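Local coordinates for protein ferredoxin CarAc (PDB 7BUH) that carries electrons on a Rieske-type [2Fe-2S] cluster from the reductase CarAd to the terminal oxygenase CarAa of carbazole 1,9a-dioxygenase, at residues 4-9 and 100-105; 17-22 and 31-36; 40-45 and 86-91. All blocks are in the same frame, centred on the assembly; numbering follows the deposited sequence.

Interaction 1: 4-9 and 100-105; sequences IWLKVC and VYVAGE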
loop_
_atom_site.group_PDB
_atom_site.type_symbol
_atom_site.label_atom_id
_atom_site.label_comp_id
_atom_site.label_asym_id
_atom_site.label_seq_id
_atom_site.Cartn_x
_atom_site.Cartn_y
_atom_site.Cartn_z
ATOM N N ILE A 4 6.813 -11.672 9.155
ATOM C CA ILE A 4 6.201 -10.441 9.766
ATOM C C ILE A 4 4.857 -10.125 9.106
ATOM O O ILE A 4 4.812 -9.932 7.877
ATOM C CB ILE A 4 7.116 -9.201 9.700
ATOM C CG1 ILE A 4 8.479 -9.429 10.352
ATOM C CG2 ILE A 4 6.419 -7.997 10.315
ATOM C CD1 ILE A 4 9.508 -8.370 9.954
ATOM N N TRP A 5 3.810 -10.024 9.915
ATOM C CA TRP A 5 2.441 -9.619 9.505
ATOM C C TRP A 5 1.992 -8.511 10.431
ATOM O O TRP A 5 2.235 -8.627 11.652
ATOM C CB TRP A 5 1.520 -10.830 9.544
ATOM C CG TRP A 5 1.868 -11.810 8.477
ATOM C CD1 TRP A 5 2.679 -12.909 8.529
ATOM C CD2 TRP A 5 1.378 -11.734 7.130
ATOM N NE1 TRP A 5 2.755 -13.500 7.288
ATOM C CE2 TRP A 5 1.966 -12.796 6.410
ATOM C CE3 TRP A 5 0.542 -10.826 6.471
ATOM C CZ2 TRP A 5 1.669 -13.021 5.071
ATOM C CZ3 TRP A 5 0.266 -11.040 5.138
ATOM C CH2 TRP A 5 0.819 -12.122 4.453
ATOM N N LEU A 6 1.422 -7.444 9.874
ATOM C CA LEU A 6 0.954 -6.287 10.653
ATOM C C LEU A 6 -0.572 -6.276 10.673
ATOM O O LEU A 6 -1.181 -6.260 9.591
ATOM C CB LEU A 6 1.491 -5.008 10.012
ATOM C CG LEU A 6 2.996 -4.928 9.843
ATOM C CD1 LEU A 6 3.354 -3.565 9.314
ATOM C CD2 LEU A 6 3.747 -5.226 11.151
ATOM N N LYS A 7 -1.171 -6.296 11.852
ATOM C CA LYS A 7 -2.633 -6.307 11.973
ATOM C C LYS A 7 -3.114 -4.893 11.661
ATOM O O LYS A 7 -2.610 -3.908 12.264
ATOM C CB LYS A 7 -3.097 -6.828 13.328
ATOM C CG LYS A 7 -4.606 -6.731 13.540
ATOM C CD LYS A 7 -5.044 -7.272 14.891
ATOM C CE LYS A 7 -4.840 -8.764 14.987
ATOM N NZ LYS A 7 -5.166 -9.310 16.331
ATOM N N VAL A 8 -4.059 -4.783 10.734
ATOM C CA VAL A 8 -4.597 -3.469 10.286
ATOM C C VAL A 8 -5.923 -3.209 10.982
ATOM O O VAL A 8 -6.035 -2.200 11.740
ATOM C CB VAL A 8 -4.710 -3.459 8.755
ATOM C CG1 VAL A 8 -5.195 -2.132 8.208
ATOM C CG2 VAL A 8 -3.369 -3.821 8.169
ATOM N N CYS A 9 -6.930 -4.028 10.717
ATOM C CA CYS A 9 -8.304 -3.796 11.215
ATOM C C CYS A 9 -9.154 -4.995 10.842
ATOM O O CYS A 9 -8.673 -5.822 10.109
ATOM C CB CYS A 9 -8.932 -2.562 10.584
ATOM S SG CYS A 9 -8.922 -2.589 8.770
ATOM N N VAL A 100 -7.650 -8.012 8.735
ATOM C CA VAL A 100 -6.721 -7.696 7.612
ATOM C C VAL A 100 -5.299 -7.575 8.175
ATOM O O VAL A 100 -5.089 -6.814 9.158
ATOM C CB VAL A 100 -7.142 -6.387 6.923
ATOM C CG1 VAL A 100 -6.149 -6.052 5.825
ATOM C CG2 VAL A 100 -8.572 -6.511 6.398
ATOM N N TYR A 101 -4.380 -8.315 7.592
ATOM C CA TYR A 101 -2.939 -8.232 7.895
ATOM C C TYR A 101 -2.174 -7.901 6.633
ATOM O O TYR A 101 -2.408 -8.520 5.574
ATOM C CB TYR A 101 -2.419 -9.559 8.447
ATOM C CG TYR A 101 -2.976 -9.914 9.793
ATOM C CD1 TYR A 101 -4.260 -10.427 9.902
ATOM C CD2 TYR A 101 -2.214 -9.825 10.943
ATOM C CE1 TYR A 101 -4.802 -10.771 11.130
ATOM C CE2 TYR A 101 -2.739 -10.168 12.188
ATOM C CZ TYR A 101 -4.041 -10.664 12.277
ATOM O OH TYR A 101 -4.605 -11.055 13.468
ATOM N N VAL A 102 -1.209 -7.004 6.774
ATOM C CA VAL A 102 -0.268 -6.713 5.669
ATOM C C VAL A 102 1.121 -7.231 6.036
ATOM O O VAL A 102 1.555 -7.050 7.161
ATOM C CB VAL A 102 -0.320 -5.222 5.265
ATOM C CG1 VAL A 102 0.060 -4.256 6.375
ATOM C CG2 VAL A 102 0.550 -4.990 4.053
ATOM N N ALA A 103 1.786 -7.871 5.090
ATOM C CA ALA A 103 3.157 -8.365 5.272
ATOM C C ALA A 103 4.043 -7.164 5.605
ATOM O O ALA A 103 3.772 -6.011 5.105
ATOM C CB ALA A 103 3.619 -9.111 4.066
ATOM N N GLY A 104 4.965 -7.381 6.535
ATOM C CA GLY A 104 5.899 -6.355 7.010
ATOM C C GLY A 104 7.055 -6.287 6.051
ATOM O O GLY A 104 7.866 -5.366 6.250
ATOM N N GLU A 105 7.088 -7.238 5.092
ATOM C CA GLU A 105 8.128 -7.404 4.030
ATOM C C GLU A 105 9.418 -6.704 4.494
ATOM O O GLU A 105 10.099 -6.077 3.631
ATOM C CB GLU A 105 7.563 -6.977 2.657
ATOM C CG GLU A 105 8.563 -6.374 1.659
ATOM C CD GLU A 105 8.072 -6.130 0.237
ATOM O OE1 GLU A 105 8.352 -5.047 -0.321
ATOM O OE2 GLU A 105 7.443 -7.035 -0.334
HETATM O O HOH W 1 6.549 -10.135 5.871
#
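Trp5 brings its indole against Ala103 by setting CG anti to its own carbonyl carbon (chi1 -69°), with the ring swung almost perpendicular at chi2 94°. The methyl CB of Ala103 then sits over the six-membered ring, 4.1 Å from its centroid, in a CH-pi contact, while the carbonyl of Tyr101 lies at the ring edge. Ring atom CE3 of Trp5 also rests 3.8 Å from CB of Tyr101. Farther along the same face, the aliphatic chain of Lys7 runs beside the Tyr101 ring, both pointing the same way, and Lys7 CB lies 3.5 Å from Tyr101 CE2. Strands 5-9 and 100-103 run antiparallel at 146°, and strand 5-10 is an outermost strand of the six-stranded antiparallel sheet of this Rieske protein. Leu6 and Val102 exchange two backbone hydrogen bonds, the shorter from Leu6 N to Val102 O at 2.7 Å. Val8 N donates to Val100 O, and Val100 N to Cys9 O. The face bearing Leu6, Val100 and Val102 looks into the sandwich, where strands 18-24 and 27-35 cover it; there CG2 of Val8 meets CG1 of Val102 at 3.9 Å. Beyond the strand ends, Gly104 N reaches Ile4 O at 2.9 Å from well above the carbonyl plane, and a water donates to the same oxygen at 2.7 Å. CG2 of Ile4 packs 3.7 Å from Gly104 CA, in the place where a CB would stand. On the outer face, the Trp5 indole N-H is held by Asn2 O, and Lys96 makes a cation-pi contact with the ring.

Interaction 2: 17-22 and 31-36; sequences GTIRRV and AVYRVG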
loop_
_atom_site.group_PDB
_atom_site.type_symbol
_atom_site.label_atom_id
_atom_site.label_comp_id
_atom_site.label_asym_id
_atom_site.label_seq_id
_atom_site.Cartn_x
_atom_site.Cartn_y
_atom_site.Cartn_z
ATOM N N GLY A 17 -13.534 0.376 -1.840
ATOM C CA GLY A 17 -13.083 1.670 -2.354
ATOM C C GLY A 17 -12.498 2.553 -1.269
ATOM O O GLY A 17 -12.424 3.775 -1.505
ATOM N N THR A 18 -11.986 1.983 -0.172
ATOM C CA THR A 18 -11.356 2.764 0.927
ATOM C C THR A 18 -9.894 2.357 1.100
ATOM O O THR A 18 -9.513 1.274 0.651
ATOM C CB THR A 18 -12.077 2.653 2.273
ATOM O OG1 THR A 18 -12.130 1.301 2.724
ATOM C CG2 THR A 18 -13.473 3.248 2.215
ATOM N N ILE A 19 -9.120 3.224 1.748
ATOM C CA ILE A 19 -7.660 3.016 1.988
ATOM C C ILE A 19 -7.422 3.239 3.469
ATOM O O ILE A 19 -8.037 4.167 4.018
ATOM C CB ILE A 19 -6.778 3.954 1.135
ATOM C CG1 ILE A 19 -7.276 4.110 -0.310
ATOM C CG2 ILE A 19 -5.317 3.525 1.144
ATOM C CD1 ILE A 19 -7.792 5.464 -0.642
ATOM N N ARG A 20 -6.534 2.465 4.064
ATOM C CA ARG A 20 -6.028 2.652 5.446
ATOM C C ARG A 20 -4.519 2.783 5.371
ATOM O O ARG A 20 -3.868 1.932 4.727
ATOM C CB ARG A 20 -6.328 1.459 6.355
ATOM C CG ARG A 20 -7.754 1.385 6.878
ATOM C CD ARG A 20 -7.895 2.033 8.251
ATOM N NE ARG A 20 -8.979 1.443 9.040
ATOM C CZ ARG A 20 -10.265 1.509 8.716
ATOM N NH1 ARG A 20 -11.175 0.973 9.501
ATOM N NH2 ARG A 20 -10.656 2.123 7.619
ATOM N N ARG A 21 -3.975 3.767 6.063
ATOM C CA ARG A 21 -2.514 3.896 6.227
ATOM C C ARG A 21 -2.075 3.040 7.408
ATOM O O ARG A 21 -2.770 2.991 8.421
ATOM C CB ARG A 21 -2.130 5.357 6.393
ATOM C CG ARG A 21 -0.651 5.603 6.589
ATOM C CD ARG A 21 -0.403 7.084 6.576
ATOM N NE ARG A 21 0.968 7.326 6.923
ATOM C CZ ARG A 21 1.480 8.515 7.082
ATOM N NH1 ARG A 21 0.713 9.580 6.939
ATOM N NH2 ARG A 21 2.746 8.627 7.421
ATOM N N VAL A 22 -0.972 2.345 7.225
ATOM C CA VAL A 22 -0.308 1.492 8.236
ATOM C C VAL A 22 1.079 2.069 8.520
ATOM O O VAL A 22 1.961 2.074 7.622
ATOM C CB VAL A 22 -0.230 0.030 7.784
ATOM C CG1 VAL A 22 0.507 -0.784 8.815
ATOM C CG2 VAL A 22 -1.611 -0.538 7.487
ATOM N N ALA A 31 0.052 1.643 2.537
ATOM C CA ALA A 31 -1.383 1.885 2.270
ATOM C C ALA A 31 -2.012 0.524 1.999
ATOM O O ALA A 31 -1.441 -0.254 1.227
ATOM C CB ALA A 31 -1.538 2.830 1.118
ATOM N N VAL A 32 -3.124 0.235 2.649
ATOM C CA VAL A 32 -3.920 -0.990 2.400
ATOM C C VAL A 32 -5.233 -0.575 1.736
ATOM O O VAL A 32 -5.928 0.329 2.267
ATOM C CB VAL A 32 -4.169 -1.753 3.706
ATOM C CG1 VAL A 32 -5.030 -2.963 3.477
ATOM C CG2 VAL A 32 -2.847 -2.144 4.327
ATOM N N TYR A 33 -5.558 -1.187 0.607
ATOM C CA TYR A 33 -6.712 -0.789 -0.235
ATOM C C TYR A 33 -7.712 -1.933 -0.253
ATOM O O TYR A 33 -7.264 -3.071 -0.375
ATOM C CB TYR A 33 -6.277 -0.527 -1.677
ATOM C CG TYR A 33 -5.048 0.314 -1.841
ATOM C CD1 TYR A 33 -3.781 -0.235 -1.869
ATOM C CD2 TYR A 33 -5.155 1.675 -2.023
ATOM C CE1 TYR A 33 -2.643 0.531 -2.053
ATOM C CE2 TYR A 33 -4.028 2.457 -2.211
ATOM C CZ TYR A 33 -2.769 1.894 -2.218
ATOM O OH TYR A 33 -1.688 2.702 -2.446
ATOM N N ARG A 34 -9.003 -1.630 -0.074
ATOM C CA ARG A 34 -10.082 -2.603 -0.319
ATOM C C ARG A 34 -10.677 -2.232 -1.677
ATOM O O ARG A 34 -11.262 -1.135 -1.797
ATOM C CB ARG A 34 -11.153 -2.601 0.767
ATOM C CG ARG A 34 -12.187 -3.684 0.501
ATOM C CD ARG A 34 -13.285 -3.785 1.542
ATOM N NE ARG A 34 -14.216 -4.837 1.183
ATOM C CZ ARG A 34 -14.888 -5.609 2.043
ATOM N NH1 ARG A 34 -14.676 -5.518 3.345
ATOM N NH2 ARG A 34 -15.700 -6.550 1.578
ATOM N N VAL A 35 -10.464 -3.088 -2.665
ATOM C CA VAL A 35 -11.023 -2.915 -4.023
ATOM C C VAL A 35 -12.113 -3.969 -4.145
ATOM O O VAL A 35 -11.755 -5.165 -4.215
ATOM C CB VAL A 35 -9.928 -3.018 -5.095
ATOM C CG1 VAL A 35 -10.503 -2.895 -6.489
ATOM C CG2 VAL A 35 -8.855 -1.957 -4.830
ATOM N N GLY A 36 -13.374 -3.528 -4.055
ATOM C CA GLY A 36 -14.535 -4.446 -3.970
ATOM C C GLY A 36 -14.352 -5.368 -2.785
ATOM O O GLY A 36 -14.303 -4.830 -1.664
#
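Ile19 and Tyr33 lie side by side on one face of their strand pair, both pointing the same way, and both branches of the isoleucine touch one flank of the ring. CG1 and CG2 of Ile19 are each 3.7 Å from Tyr33 CD2. CG2, anti to the backbone N of Ile19, also reaches back to CB of Ala31 at 3.8 Å and so spans two residues of the opposing strand. Leu58 and Ile63, from the smaller four-stranded sheet, close over this pair. Cut back to an alanine, Ile19 would probably leave the flank of the Tyr33 ring and the Ala31 methyl without their neighbour, opening a gap beneath Leu58 and Ile63. The strands belong to the beta hairpin 18-24/27-35, at one margin of the six-stranded sheet of the Rieske fold; segments 18-22 and 31-35 run antiparallel at 159°. Arg20 and Val32 exchange two backbone hydrogen bonds, with Val32 N to Arg20 O at 2.8 Å. Gly17 and Thr18 both face Arg34 in a G1 beta bulge: Gly17 N donates to Arg34 O at 2.7 Å, and Arg34 N to Thr18 O at 3.0 Å. On the other face, Val22 and Val32 lie at a slant to each other, CG2 against CG2 at 3.8 Å. The extended Arg34 chain runs away from the partner strand; its NE donates to Gly36 O at 2.8 Å in the guanidinium plane, and NH2 forms a salt bridge with Asp37.

Interaction 3: 40-45 and 86-91; sequences YATEDT and VPLGVF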
loop_
_atom_site.group_PDB
_atom_site.type_symbol
_atom_site.label_atom_id
_atom_site.label_comp_id
_atom_site.label_asym_id
_atom_site.label_seq_id
_atom_site.Cartn_x
_atom_site.Cartn_y
_atom_site.Cartn_z
ATOM N N TYR A 40 -5.302 -5.155 -1.172
ATOM C CA TYR A 40 -3.950 -4.968 -1.758
ATOM C C TYR A 40 -3.210 -3.972 -0.867
ATOM O O TYR A 40 -3.854 -3.235 -0.083
ATOM C CB TYR A 40 -4.048 -4.493 -3.213
ATOM C CG TYR A 40 -4.759 -5.499 -4.071
ATOM C CD1 TYR A 40 -4.094 -6.647 -4.507
ATOM C CD2 TYR A 40 -6.119 -5.395 -4.324
ATOM C CE1 TYR A 40 -4.753 -7.630 -5.236
ATOM C CE2 TYR A 40 -6.782 -6.364 -5.065
ATOM C CZ TYR A 40 -6.099 -7.482 -5.517
ATOM O OH TYR A 40 -6.756 -8.467 -6.197
ATOM N N ALA A 41 -1.898 -3.955 -0.968
ATOM C CA ALA A 41 -1.081 -3.006 -0.199
ATOM C C ALA A 41 0.108 -2.558 -1.031
ATOM O O ALA A 41 0.684 -3.379 -1.762
ATOM C CB ALA A 41 -0.624 -3.628 1.095
ATOM N N THR A 42 0.473 -1.303 -0.879
ATOM C CA THR A 42 1.718 -0.749 -1.442
ATOM C C THR A 42 2.410 0.086 -0.370
ATOM O O THR A 42 1.820 0.316 0.673
ATOM C CB THR A 42 1.399 0.127 -2.665
ATOM O OG1 THR A 42 0.635 1.280 -2.289
ATOM C CG2 THR A 42 0.648 -0.601 -3.759
ATOM N N GLU A 43 3.589 0.616 -0.680
ATOM C CA GLU A 43 4.112 1.806 -0.002
ATOM C C GLU A 43 3.015 2.880 -0.033
ATOM O O GLU A 43 2.292 3.011 -1.053
ATOM C CB GLU A 43 5.376 2.326 -0.690
ATOM C CG GLU A 43 6.561 1.423 -0.487
ATOM C CD GLU A 43 7.647 1.481 -1.562
ATOM O OE1 GLU A 43 7.539 2.259 -2.593
ATOM O OE2 GLU A 43 8.624 0.706 -1.368
ATOM N N ASP A 44 2.868 3.632 1.045
ATOM C CA ASP A 44 1.902 4.759 1.108
ATOM C C ASP A 44 2.449 5.986 0.363
ATOM O O ASP A 44 1.632 6.840 -0.101
ATOM C CB ASP A 44 1.640 5.146 2.559
ATOM C CG ASP A 44 0.632 6.275 2.708
ATOM O OD1 ASP A 44 -0.525 6.067 2.284
ATOM O OD2 ASP A 44 1.016 7.332 3.266
ATOM N N THR A 45 3.767 6.142 0.315
ATOM C CA THR A 45 4.399 7.399 -0.158
ATOM C C THR A 45 4.461 7.368 -1.679
ATOM O O THR A 45 5.086 6.490 -2.214
ATOM C CB THR A 45 5.760 7.616 0.493
ATOM O OG1 THR A 45 5.586 7.505 1.916
ATOM C CG2 THR A 45 6.334 8.965 0.116
ATOM N N VAL A 86 8.079 5.902 -11.239
ATOM C CA VAL A 86 8.769 4.911 -10.383
ATOM C C VAL A 86 7.728 4.017 -9.713
ATOM O O VAL A 86 6.887 4.525 -8.979
ATOM C CB VAL A 86 9.669 5.575 -9.334
ATOM C CG1 VAL A 86 10.282 4.512 -8.440
ATOM C CG2 VAL A 86 10.729 6.457 -9.975
ATOM N N PRO A 87 7.740 2.687 -9.951
ATOM C CA PRO A 87 6.775 1.783 -9.314
ATOM C C PRO A 87 6.879 1.748 -7.776
ATOM O O PRO A 87 7.948 2.004 -7.206
ATOM C CB PRO A 87 7.111 0.388 -9.867
ATOM C CG PRO A 87 7.960 0.655 -11.092
ATOM C CD PRO A 87 8.694 1.943 -10.794
ATOM N N LEU A 88 5.731 1.523 -7.144
ATOM C CA LEU A 88 5.596 1.280 -5.692
ATOM C C LEU A 88 6.022 -0.152 -5.393
ATOM O O LEU A 88 5.694 -1.055 -6.176
ATOM C CB LEU A 88 4.151 1.492 -5.230
ATOM C CG LEU A 88 3.560 2.871 -5.436
ATOM C CD1 LEU A 88 2.037 2.842 -5.304
ATOM C CD2 LEU A 88 4.192 3.879 -4.482
ATOM N N GLY A 89 6.609 -0.323 -4.218
ATOM C CA GLY A 89 6.732 -1.611 -3.546
ATOM C C GLY A 89 5.354 -2.185 -3.320
ATOM O O GLY A 89 4.445 -1.434 -2.921
ATOM N N VAL A 90 5.198 -3.475 -3.541
ATOM C CA VAL A 90 3.910 -4.163 -3.254
ATOM C C VAL A 90 4.100 -5.069 -2.038
ATOM O O VAL A 90 5.207 -5.680 -1.869
ATOM C CB VAL A 90 3.370 -4.916 -4.478
ATOM C CG1 VAL A 90 3.087 -3.950 -5.630
ATOM C CG2 VAL A 90 4.273 -6.046 -4.913
ATOM N N PHE A 91 3.070 -5.160 -1.210
ATOM C CA PHE A 91 3.082 -6.004 0.019
ATOM C C PHE A 91 1.884 -6.941 -0.028
ATOM O O PHE A 91 0.784 -6.472 -0.274
ATOM C CB PHE A 91 3.082 -5.148 1.287
ATOM C CG PHE A 91 4.298 -4.268 1.402
ATOM C CD1 PHE A 91 4.494 -3.196 0.540
ATOM C CD2 PHE A 91 5.309 -4.568 2.306
ATOM C CE1 PHE A 91 5.634 -2.413 0.617
ATOM C CE2 PHE A 91 6.454 -3.788 2.375
ATOM C CZ PHE A 91 6.612 -2.705 1.540
HETATM O O HOH W 2 -0.956 -6.671 -2.218
HETATM O O HOH W 3 9.329 2.317 -4.864
#
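OE1 of Glu43 is gripped by two donors: the backbone N of Gly89 at 3.2 Å, nearly straight but arriving from above the carboxylate plane, and a water at 2.9 Å that also donates to Pro87 O. The same glycine answers with its carbonyl, Gly89 O accepting from Glu43 N at 3.2 Å. Glu43 therefore holds Gly89 through backbone and side chain at once. This is where, in the Rieske fold, the chain returns from the cluster-binding loops to the large antiparallel sheet and comes alongside strand 38-43. Glu43 sets CG anti to its carbonyl carbon (chi1 -71°) and extends from there, laying the carboxylate over Gly89; a CB on the glycine would run into OE2. The carboxylate probably keeps its negative charge here, facing an N-H and a water. Farther into the sheet, Phe91 N donates to Ala41 O at 3.0 Å, and that oxygen also lies at the edge of the Phe91 ring. Next to it, a second water bridges Ala41 N and Phe91 O. CB of Ala41 and CB of Phe91 meet at 4.0 Å, on the face that Val102 covers. The Phe91 ring slants past Glu43, its plane 56° from the carboxylate, with CE1 near the glutamate CG. On the side of Thr42, Leu88 sends its two methyls to different partners: CD2 to the carbonyl O of Thr45 at 3.6 Å, CD1 to Thr42 OG1 at 3.7 Å. Thr42 OG1, also hydrogen-bonded to Tyr33 OH, gives its proton to Glu43 O at 2.7 Å, from above the carbonyl plane.

In the fold
All three interactions reach the same six-stranded sheet, with interactions 2 and 3 nested in the long loop that interaction 1 closes. The outermost strands curl toward each other: Val8 CG2 of interaction 1 lies 3.8 Å from Val22 CG2 of interaction 2. Interactions 1 and 3 lie on neighbouring strands, 99-103 and 90-96, and Val102 CG2 also packs 3.5 Å from Ala41 CB. Interactions 2 and 3 are joined by the hydroxyls Tyr33 OH and Thr42 OG1, 2.7 Å apart. Approach to the [2Fe-2S] cluster differs: the side chain of Thr45 is about 8 Å from it and that of Tyr33 about 11 Å, whereas interaction 1 lies away from it. Segment 40-45 leads directly into the cluster ligand Cys46.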